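Acyl-coenzyme A oxidase acox-1.1 (Caenorhabditis elegans, PDB 5K3H) catalyses the FAD-dependent desaturation of acyl-CoA to (2E)-enoyl-CoA, passing electrons to oxygen to give hydrogen peroxide, the first step of peroxisomal beta-oxidation. Local coordinates at residues M119-P122 with A123-Q127; I402-A405 with R406-C409; A445-L448 with V449-A452; G486-T489 with E490-K493. One frame throughout, in Å; residues are numbered along the deposited sequence.

The four contacts follow one another along the chain, each within a helix or at its start. Interaction 1 lies on helix 114-127 in the N-terminal part of the acyl-CoA oxidase, interaction 2 at the end of helix 382-408 in the C-alpha1 domain. Their centres are about 37 Å apart, on opposite sides of the chain's centre. Interactions 3 and 4 belong to consecutive helices, 437-456 and 489-515, their nearest atoms about 14 Å apart. None touches another. Interactions 1 and 2 stand close to residues that bind FAD, and interaction 2 includes the ATP-binding Gln404; interaction 3 borders the ATP-binding Ser535, whereas interaction 4 is packing away from these sites.

Interaction 1. Residues M119-P122 with A123-Q127; sequences MFIP and ALNAQ
Met119 O accepts the shortest bond across this turn, from Ala123 N at 2.8 Å, and opens a run of i to i+4 bonds along helix 114-127. Leu124 N then meets Phe120 O, and Asn125 N reaches Ile121 O at 2.9 Å in the straightest bond of the run, its N-H...O angle 169°. Pro122 has no N-H to give to the turn before, and the helix is kinked there; its carbonyl still accepts the bond from Ala126 N that completes the run, though a more bent one (147°).

Among the side chains, Phe120 and Leu124 make the apolar contact. The first torsion of Phe120 (chi1 -175°) places CG beside the carbonyl carbon, with one ring face toward Leu124, which lays CD1 over it, 4.3 Å from the ring centroid. This CH-pi contact is displaced toward the rim: CD1 comes closest to CE2 of Phe120, at 4.1 Å. One residue further along, Ile121 and Asn125 run side by side in the same direction, with Ile121 CG2 3.8 Å from the amide nitrogen ND2 of Asn125.

Other parts of the fold cover different sides of the turn. Phe120 and Leu124 both touch Met219 of strand 211-221, while Ile121 and Asn125 share Leu137 of helix 130-141. Met119 and Ala123 rest on Tyr149, an FAD-binding residue. The arrangement is that of a proline-kinked alpha-helix packed between a neighbouring helix and the beta-sheet domain, beside the flavin site of the acyl-CoA oxidase fold.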
loop_
_atom_site.group_PDB
_atom_site.type_symbol
_atom_site.label_atom_id
_atom_site.label_comp_id
_atom_site.label_asym_id
_atom_site.label_seq_id
_atom_site.Cartn_x
_atom_site.Cartn_y
_atom_site.Cartn_z
ATOM N N MET B 119 -18.124 -13.065 14.372
ATOM C CA MET B 119 -17.662 -13.233 15.743
ATOM C C MET B 119 -18.788 -13.440 16.740
ATOM O O MET B 119 -18.659 -14.275 17.633
ATOM C CB MET B 119 -16.843 -12.002 16.194
ATOM C CG MET B 119 -15.460 -11.852 15.566
ATOM S SD MET B 119 -14.365 -13.260 15.815
ATOM C CE MET B 119 -14.557 -13.570 17.562
ATOM N N PHE B 120 -19.881 -12.685 16.636
ATOM C CA PHE B 120 -20.915 -12.738 17.669
ATOM C C PHE B 120 -21.485 -14.143 17.798
ATOM O O PHE B 120 -21.387 -14.782 18.858
ATOM C CB PHE B 120 -22.021 -11.736 17.327
ATOM C CG PHE B 120 -23.085 -11.598 18.373
ATOM C CD1 PHE B 120 -22.762 -11.249 19.672
ATOM C CD2 PHE B 120 -24.426 -11.729 18.035
ATOM C CE1 PHE B 120 -23.762 -11.079 20.637
ATOM C CE2 PHE B 120 -25.429 -11.553 18.979
ATOM C CZ PHE B 120 -25.099 -11.228 20.283
ATOM N N ILE B 121 -22.055 -14.661 16.707
ATOM C CA ILE B 121 -22.653 -15.994 16.743
ATOM C C ILE B 121 -21.591 -17.052 17.031
ATOM O O ILE B 121 -21.834 -17.928 17.889
ATOM C CB ILE B 121 -23.463 -16.249 15.473
ATOM C CG1 ILE B 121 -24.802 -15.526 15.574
ATOM C CG2 ILE B 121 -23.643 -17.725 15.215
ATOM C CD1 ILE B 121 -25.485 -15.287 14.247
ATOM N N PRO B 122 -20.397 -17.024 16.411
ATOM C CA PRO B 122 -19.373 -18.010 16.819
ATOM C C PRO B 122 -19.043 -17.969 18.303
ATOM O O PRO B 122 -18.847 -19.027 18.917
ATOM C CB PRO B 122 -18.171 -17.645 15.936
ATOM C CG PRO B 122 -18.810 -17.141 14.681
ATOM C CD PRO B 122 -20.018 -16.343 15.161
ATOM N N ALA B 123 -18.992 -16.784 18.911
ATOM C CA ALA B 123 -18.728 -16.719 20.345
ATOM C C ALA B 123 -19.862 -17.366 21.148
ATOM O O ALA B 123 -19.615 -18.065 22.138
ATOM C CB ALA B 123 -18.489 -15.268 20.758
ATOM N N LEU B 124 -21.117 -17.153 20.733
ATOM C CA LEU B 124 -22.242 -17.796 21.413
ATOM C C LEU B 124 -22.187 -19.314 21.305
ATOM O O LEU B 124 -22.470 -20.016 22.282
ATOM C CB LEU B 124 -23.570 -17.283 20.860
ATOM C CG LEU B 124 -23.920 -15.859 21.251
ATOM C CD1 LEU B 124 -25.148 -15.388 20.512
ATOM C CD2 LEU B 124 -24.158 -15.861 22.757
ATOM N N ASN B 125 -21.869 -19.842 20.119
ATOM C CA ASN B 125 -21.687 -21.285 19.981
ATOM C C ASN B 125 -20.617 -21.803 20.931
ATOM O O ASN B 125 -20.812 -22.817 21.608
ATOM C CB ASN B 125 -21.300 -21.632 18.542
ATOM C CG ASN B 125 -22.466 -21.555 17.589
ATOM O OD1 ASN B 125 -23.597 -21.904 17.945
ATOM N ND2 ASN B 125 -22.206 -21.080 16.365
ATOM N N ALA B 126 -19.481 -21.102 20.998
ATOM C CA ALA B 126 -18.284 -21.612 21.666
ATOM C C ALA B 126 -18.330 -21.481 23.181
ATOM O O ALA B 126 -17.743 -22.317 23.880
ATOM C CB ALA B 126 -17.047 -20.889 21.133
ATOM N N GLN B 127 -18.996 -20.447 23.709
ATOM C CA GLN B 127 -18.856 -20.072 25.110
ATOM C C GLN B 127 -20.165 -20.039 25.888
ATOM O O GLN B 127 -20.136 -20.180 27.118
ATOM C CB GLN B 127 -18.187 -18.689 25.228
ATOM C CG GLN B 127 -16.892 -18.508 24.415
ATOM C CD GLN B 127 -16.563 -17.030 24.151
ATOM O OE1 GLN B 127 -17.325 -16.136 24.539
ATOM N NE2 GLN B 127 -15.434 -16.772 23.491
#

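Interaction 2. Residues I402-A405 with R406-C409; sequences IEQA and RMAC
Residues 402-405 and 406-409 form the last turns of helix 382-408. Arg406 N bonds to Ile402 O, Met407 N to Glu403 O in a nearly straight bond, and Ala408 N to Gln404 O at 2.8 Å. The pattern then fades: Cys409 N makes a weak bond to Ala405 O, 3.5 Å away, and a shorter one to Arg406 O, three residues back, as the chain leaves the helix.

Glu403 and Arg406 lie side by side and point the same way. Bends at chi2 of Glu403 (64°) and chi3 of Arg406 (51°) bring the two charged ends together. Arg406 grips side-on, turning both NE and NH2 to the single oxygen OE2 of Glu403. NH2 approaches OE2 at 2.6 Å, nearly in line with the carboxylate C-O bond; NE stands 2.9 Å from OE2 and comes from above the carboxylate plane. OE2 itself lies in the guanidinium plane, although the two flat groups are turned 50° against each other. Met407, extended beyond CG, crosses Glu403 and sets its methyl CE 3.5 Å from Glu403 CG. Shortening Glu403 to an alanine is likely to leave the buried Arg406 guanidinium without this charge partner and to take away the support under the Met407 methyl.

Gln404 belongs to the ATP site, and both it and Met407 touch the FAD-binding Arg343. Arg406 packs on Ile428 of the second subunit, and Met407 on its His396. The salt bridge thus pairs opposite charges in a buried place at the dimer interface, where their mutual neutralisation is likely to matter more than it would in solvent.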
loop_
_atom_site.group_PDB
_atom_site.type_symbol
_atom_site.label_atom_id
_atom_site.label_comp_id
_atom_site.label_asym_id
_atom_site.label_seq_id
_atom_site.Cartn_x
_atom_site.Cartn_y
_atom_site.Cartn_z
ATOM N N ILE B 402 -1.464 -7.356 -4.371
ATOM C CA ILE B 402 -2.501 -6.402 -4.757
ATOM C C ILE B 402 -1.867 -5.073 -5.149
ATOM O O ILE B 402 -2.315 -4.407 -6.091
ATOM C CB ILE B 402 -3.514 -6.215 -3.610
ATOM C CG1 ILE B 402 -4.271 -7.503 -3.307
ATOM C CG2 ILE B 402 -4.523 -5.130 -3.974
ATOM C CD1 ILE B 402 -5.043 -7.427 -2.059
ATOM N N GLU B 403 -0.802 -4.672 -4.444
ATOM C CA GLU B 403 -0.103 -3.436 -4.791
ATOM C C GLU B 403 0.619 -3.553 -6.132
ATOM O O GLU B 403 0.532 -2.640 -6.964
ATOM C CB GLU B 403 0.888 -3.067 -3.689
ATOM C CG GLU B 403 1.408 -1.641 -3.746
ATOM C CD GLU B 403 0.321 -0.585 -3.538
ATOM O OE1 GLU B 403 -0.606 -0.822 -2.719
ATOM O OE2 GLU B 403 0.385 0.485 -4.205
ATOM N N GLN B 404 1.289 -4.683 -6.390
ATOM C CA GLN B 404 1.878 -4.900 -7.711
ATOM C C GLN B 404 0.820 -4.841 -8.799
ATOM O O GLN B 404 1.052 -4.264 -9.867
ATOM C CB GLN B 404 2.610 -6.234 -7.746
ATOM C CG GLN B 404 3.881 -6.216 -6.940
ATOM C CD GLN B 404 4.841 -5.126 -7.393
ATOM O OE1 GLN B 404 5.138 -4.993 -8.576
ATOM N NE2 GLN B 404 5.331 -4.341 -6.451
ATOM N N ALA B 405 -0.361 -5.417 -8.533
ATOM C CA ALA B 405 -1.483 -5.356 -9.472
ATOM C C ALA B 405 -1.946 -3.915 -9.701
ATOM O O ALA B 405 -2.254 -3.524 -10.835
ATOM C CB ALA B 405 -2.639 -6.216 -8.958
ATOM N N ARG B 406 -2.021 -3.105 -8.638
ATOM C CA ARG B 406 -2.388 -1.710 -8.854
ATOM C C ARG B 406 -1.380 -1.007 -9.772
ATOM O O ARG B 406 -1.766 -0.320 -10.725
ATOM C CB ARG B 406 -2.512 -0.961 -7.526
ATOM C CG ARG B 406 -3.144 0.398 -7.755
ATOM C CD ARG B 406 -3.002 1.306 -6.587
ATOM N NE ARG B 406 -1.605 1.389 -6.138
ATOM C CZ ARG B 406 -0.674 2.170 -6.688
ATOM N NH1 ARG B 406 -0.981 2.954 -7.712
ATOM N NH2 ARG B 406 0.567 2.169 -6.210
ATOM N N MET B 407 -0.080 -1.154 -9.475
ATOM C CA MET B 407 0.980 -0.549 -10.290
ATOM C C MET B 407 0.970 -1.071 -11.728
ATOM O O MET B 407 1.184 -0.305 -12.674
ATOM C CB MET B 407 2.327 -0.814 -9.621
ATOM C CG MET B 407 2.571 0.042 -8.387
ATOM S SD MET B 407 3.973 -0.489 -7.384
ATOM C CE MET B 407 3.497 0.206 -5.796
ATOM N N ALA B 408 0.670 -2.359 -11.924
ATOM C CA ALA B 408 0.597 -2.894 -13.279
ATOM C C ALA B 408 -0.462 -2.198 -14.133
ATOM O O ALA B 408 -0.456 -2.358 -15.364
ATOM C CB ALA B 408 0.319 -4.393 -13.233
ATOM N N CYS B 409 -1.395 -1.477 -13.513
ATOM C CA CYS B 409 -2.446 -0.749 -14.215
ATOM C C CYS B 409 -2.057 0.672 -14.622
ATOM O O CYS B 409 -2.839 1.327 -15.319
ATOM C CB CYS B 409 -3.712 -0.714 -13.353
ATOM S SG CYS B 409 -4.536 -2.325 -13.215
#

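Interaction 3. Residues A445-L448 with V449-A452; sequences ARYL and VKSA
Helix 437-456 carries this contact, in which a serine bonds back to the carbonyl one turn earlier. Tyr447 O accepts two bonds from Ser451: the hydroxyl OG donates a hydrogen bond at 2.8 Å, and the backbone N follows at 3.0 Å. The donors reach the oxygen from opposite faces of its carbonyl plane. Ser451 OG sits anti to its own carbonyl carbon, beside the backbone N (chi1 -56°), which turns it back toward Tyr447 O. Along the same helix Val449 N bonds to Ala445 O, and Ala452 N to Leu448 O at 2.8 Å.

The Tyr447 ring meets Ser451 over one face and Lys450 at its edge. OG of Ser451 stands over the centre of that face, 4.0 Å above the plane. A bend at chi3 of Lys450 (98°) carries its ammonium to the edge. Beyond the ring, the Tyr447 hydroxyl is hydrogen-bonded to Asp382. With an alanine in place of Tyr447, Asp382 would probably lose this hydroxyl partner and a gap would open over Ser451.

Helices 489-515 and 520-553 cover another side: Val449 packs on Phe511 and Leu531, and Ala445 on Ser535, an ATP-binding residue. At the ring edge, Lys450 NZ lies 3.6 Å from Tyr447 CE1.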
loop_
_atom_site.group_PDB
_atom_site.type_symbol
_atom_site.label_atom_id
_atom_site.label_comp_id
_atom_site.label_asym_id
_atom_site.label_seq_id
_atom_site.Cartn_x
_atom_site.Cartn_y
_atom_site.Cartn_z
ATOM N N ALA B 445 7.323 -18.465 16.497
ATOM C CA ALA B 445 8.737 -18.541 16.858
ATOM C C ALA B 445 8.956 -19.335 18.139
ATOM O O ALA B 445 9.909 -20.112 18.229
ATOM C CB ALA B 445 9.320 -17.138 17.015
ATOM N N ARG B 446 8.103 -19.128 19.153
ATOM C CA ARG B 446 8.227 -19.878 20.405
ATOM C C ARG B 446 8.127 -21.377 20.158
ATOM O O ARG B 446 8.907 -22.162 20.716
ATOM C CB ARG B 446 7.171 -19.413 21.420
ATOM C CG ARG B 446 7.378 -17.978 21.926
ATOM C CD ARG B 446 6.792 -17.753 23.323
ATOM N NE ARG B 446 7.263 -16.486 23.905
ATOM C CZ ARG B 446 8.418 -16.328 24.571
ATOM N NH1 ARG B 446 9.240 -17.355 24.766
ATOM N NH2 ARG B 446 8.761 -15.136 25.050
ATOM N N TYR B 447 7.185 -21.779 19.302
ATOM C CA TYR B 447 7.004 -23.182 18.963
ATOM C C TYR B 447 8.179 -23.736 18.160
ATOM O O TYR B 447 8.553 -24.900 18.332
ATOM C CB TYR B 447 5.692 -23.344 18.209
ATOM C CG TYR B 447 5.457 -24.727 17.677
ATOM C CD1 TYR B 447 5.155 -25.765 18.530
ATOM C CD2 TYR B 447 5.493 -24.980 16.305
ATOM C CE1 TYR B 447 4.930 -27.037 18.047
ATOM C CE2 TYR B 447 5.261 -26.235 15.808
ATOM C CZ TYR B 447 4.979 -27.260 16.692
ATOM O OH TYR B 447 4.750 -28.529 16.228
ATOM N N LEU B 448 8.739 -22.953 17.241
ATOM C CA LEU B 448 9.901 -23.451 16.507
ATOM C C LEU B 448 11.131 -23.532 17.401
ATOM O O LEU B 448 11.970 -24.417 17.215
ATOM C CB LEU B 448 10.200 -22.578 15.285
ATOM C CG LEU B 448 9.223 -22.567 14.108
ATOM C CD1 LEU B 448 9.681 -21.499 13.148
ATOM C CD2 LEU B 448 9.095 -23.929 13.430
ATOM N N VAL B 449 11.259 -22.623 18.371
ATOM C CA VAL B 449 12.379 -22.688 19.307
ATOM C C VAL B 449 12.252 -23.904 20.226
ATOM O O VAL B 449 13.241 -24.595 20.498
ATOM C CB VAL B 449 12.486 -21.375 20.098
ATOM C CG1 VAL B 449 13.398 -21.554 21.274
ATOM C CG2 VAL B 449 13.021 -20.297 19.201
ATOM N N LYS B 450 11.043 -24.170 20.732
ATOM C CA LYS B 450 10.801 -25.400 21.484
ATOM C C LYS B 450 11.148 -26.634 20.652
ATOM O O LYS B 450 11.611 -27.649 21.191
ATOM C CB LYS B 450 9.344 -25.475 21.916
ATOM C CG LYS B 450 9.000 -26.805 22.552
ATOM C CD LYS B 450 7.482 -26.993 22.672
ATOM C CE LYS B 450 6.963 -27.846 21.488
ATOM N NZ LYS B 450 5.478 -28.015 21.499
ATOM N N SER B 451 10.846 -26.593 19.350
ATOM C CA SER B 451 11.186 -27.698 18.453
ATOM C C SER B 451 12.698 -27.790 18.191
ATOM O O SER B 451 13.238 -28.891 18.012
ATOM C CB SER B 451 10.395 -27.553 17.150
ATOM O OG SER B 451 9.005 -27.480 17.443
ATOM N N ALA B 452 13.386 -26.644 18.095
ATOM C CA ALA B 452 14.840 -26.666 17.976
ATOM C C ALA B 452 15.482 -27.249 19.231
ATOM O O ALA B 452 16.523 -27.913 19.152
ATOM C CB ALA B 452 15.378 -25.261 17.711
#

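Interaction 4. Residues G486-T489 with E490-K493; sequences GGIT and EYIK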
loop_
_atom_site.group_PDB
_atom_site.type_symbol
_atom_site.label_atom_id
_atom_site.label_comp_id
_atom_site.label_asym_id
_atom_site.label_seq_id
_atom_site.Cartn_x
_atom_site.Cartn_y
_atom_site.Cartn_z
ATOM N N GLY B 486 11.555 -34.162 -12.730
ATOM C CA GLY B 486 10.301 -33.891 -13.409
ATOM C C GLY B 486 9.148 -33.525 -12.498
ATOM O O GLY B 486 8.008 -33.415 -12.977
ATOM N N GLY B 487 9.411 -33.369 -11.197
ATOM C CA GLY B 487 8.480 -32.827 -10.232
ATOM C C GLY B 487 9.045 -31.592 -9.552
ATOM O O GLY B 487 9.674 -30.747 -10.195
ATOM N N ILE B 488 8.896 -31.534 -8.227
ATOM C CA ILE B 488 9.242 -30.370 -7.418
ATOM C C ILE B 488 10.056 -30.726 -6.176
ATOM O O ILE B 488 10.566 -29.825 -5.494
ATOM C CB ILE B 488 7.930 -29.628 -7.045
ATOM C CG1 ILE B 488 7.376 -28.901 -8.276
ATOM C CG2 ILE B 488 8.024 -28.671 -5.856
ATOM C CD1 ILE B 488 8.354 -27.887 -8.840
ATOM N N THR B 489 10.278 -32.019 -5.912
ATOM C CA THR B 489 10.791 -32.421 -4.609
ATOM C C THR B 489 12.172 -31.862 -4.326
ATOM O O THR B 489 12.499 -31.629 -3.160
ATOM C CB THR B 489 10.788 -33.953 -4.479
ATOM O OG1 THR B 489 11.783 -34.524 -5.333
ATOM C CG2 THR B 489 9.417 -34.515 -4.883
ATOM N N GLU B 490 12.980 -31.570 -5.345
ATOM C CA GLU B 490 14.245 -30.923 -5.011
ATOM C C GLU B 490 14.040 -29.492 -4.508
ATOM O O GLU B 490 14.790 -29.038 -3.633
ATOM C CB GLU B 490 15.216 -30.961 -6.187
ATOM C CG GLU B 490 15.557 -32.380 -6.665
ATOM C CD GLU B 490 15.927 -33.328 -5.524
ATOM O OE1 GLU B 490 15.603 -34.518 -5.637
ATOM O OE2 GLU B 490 16.550 -32.903 -4.518
ATOM N N TYR B 491 13.014 -28.782 -5.007
ATOM C CA TYR B 491 12.682 -27.456 -4.473
ATOM C C TYR B 491 12.138 -27.552 -3.050
ATOM O O TYR B 491 12.464 -26.727 -2.193
ATOM C CB TYR B 491 11.662 -26.749 -5.377
ATOM C CG TYR B 491 12.222 -26.256 -6.684
ATOM C CD1 TYR B 491 12.304 -27.099 -7.782
ATOM C CD2 TYR B 491 12.675 -24.949 -6.819
ATOM C CE1 TYR B 491 12.847 -26.658 -9.003
ATOM C CE2 TYR B 491 13.212 -24.485 -8.027
ATOM C CZ TYR B 491 13.294 -25.343 -9.127
ATOM O OH TYR B 491 13.813 -24.893 -10.333
ATOM N N ILE B 492 11.252 -28.511 -2.801
ATOM C CA ILE B 492 10.719 -28.689 -1.455
ATOM C C ILE B 492 11.852 -28.993 -0.477
ATOM O O ILE B 492 11.965 -28.365 0.585
ATOM C CB ILE B 492 9.626 -29.773 -1.459
ATOM C CG1 ILE B 492 8.408 -29.260 -2.252
ATOM C CG2 ILE B 492 9.181 -30.082 -0.060
ATOM C CD1 ILE B 492 7.242 -30.236 -2.364
ATOM N N LYS B 493 12.754 -29.909 -0.848
ATOM C CA LYS B 493 13.881 -30.213 0.040
ATOM C C LYS B 493 14.785 -29.009 0.256
ATOM O O LYS B 493 15.403 -28.887 1.316
ATOM C CB LYS B 493 14.716 -31.379 -0.496
ATOM C CG LYS B 493 14.005 -32.708 -0.450
ATOM C CD LYS B 493 15.011 -33.830 -0.580
ATOM C CE LYS B 493 15.799 -33.721 -1.880
ATOM N NZ LYS B 493 17.165 -34.345 -1.795
#
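Ile488, the N-cap residue of helix 489-515, sends its side chain forward over the first turn. From CB it forks. The CG2 branch, anti to the backbone N, meets CG1 of Ile492 at 3.7 Å and CD1 of the same residue at 3.9 Å, the two isoleucines crossing at about a right angle. CG2 also lies 4.1 Å from CB of Tyr491. Along the other branch, CG1 turns CD1 (chi2 -59°) to the Tyr491 ring, where this tip comes 4.2 Å from CD1 of Tyr491.

The backbone of Ile488 starts the helix. Its carbonyl oxygen takes a bond from Ile492 N at 3.1 Å and a weak, bent one from Tyr491 N, and lies near the plane of the Tyr491 ring at its edge. Lys493 N bonds in turn to Thr489 O.

Around the turn, Ile488 packs on Leu567 and Val571 of helix 557-577, and Ile492 on Ala548 of helix 520-553, joining the helix start to the helical C-terminal part. The Tyr491 hydroxyl is hydrogen-bonded to Asn572, and Lys493 NZ forms a salt bridge with Glu475. Nearer the backbone, Lys493 CG passes 3.3 Å from Thr489 O.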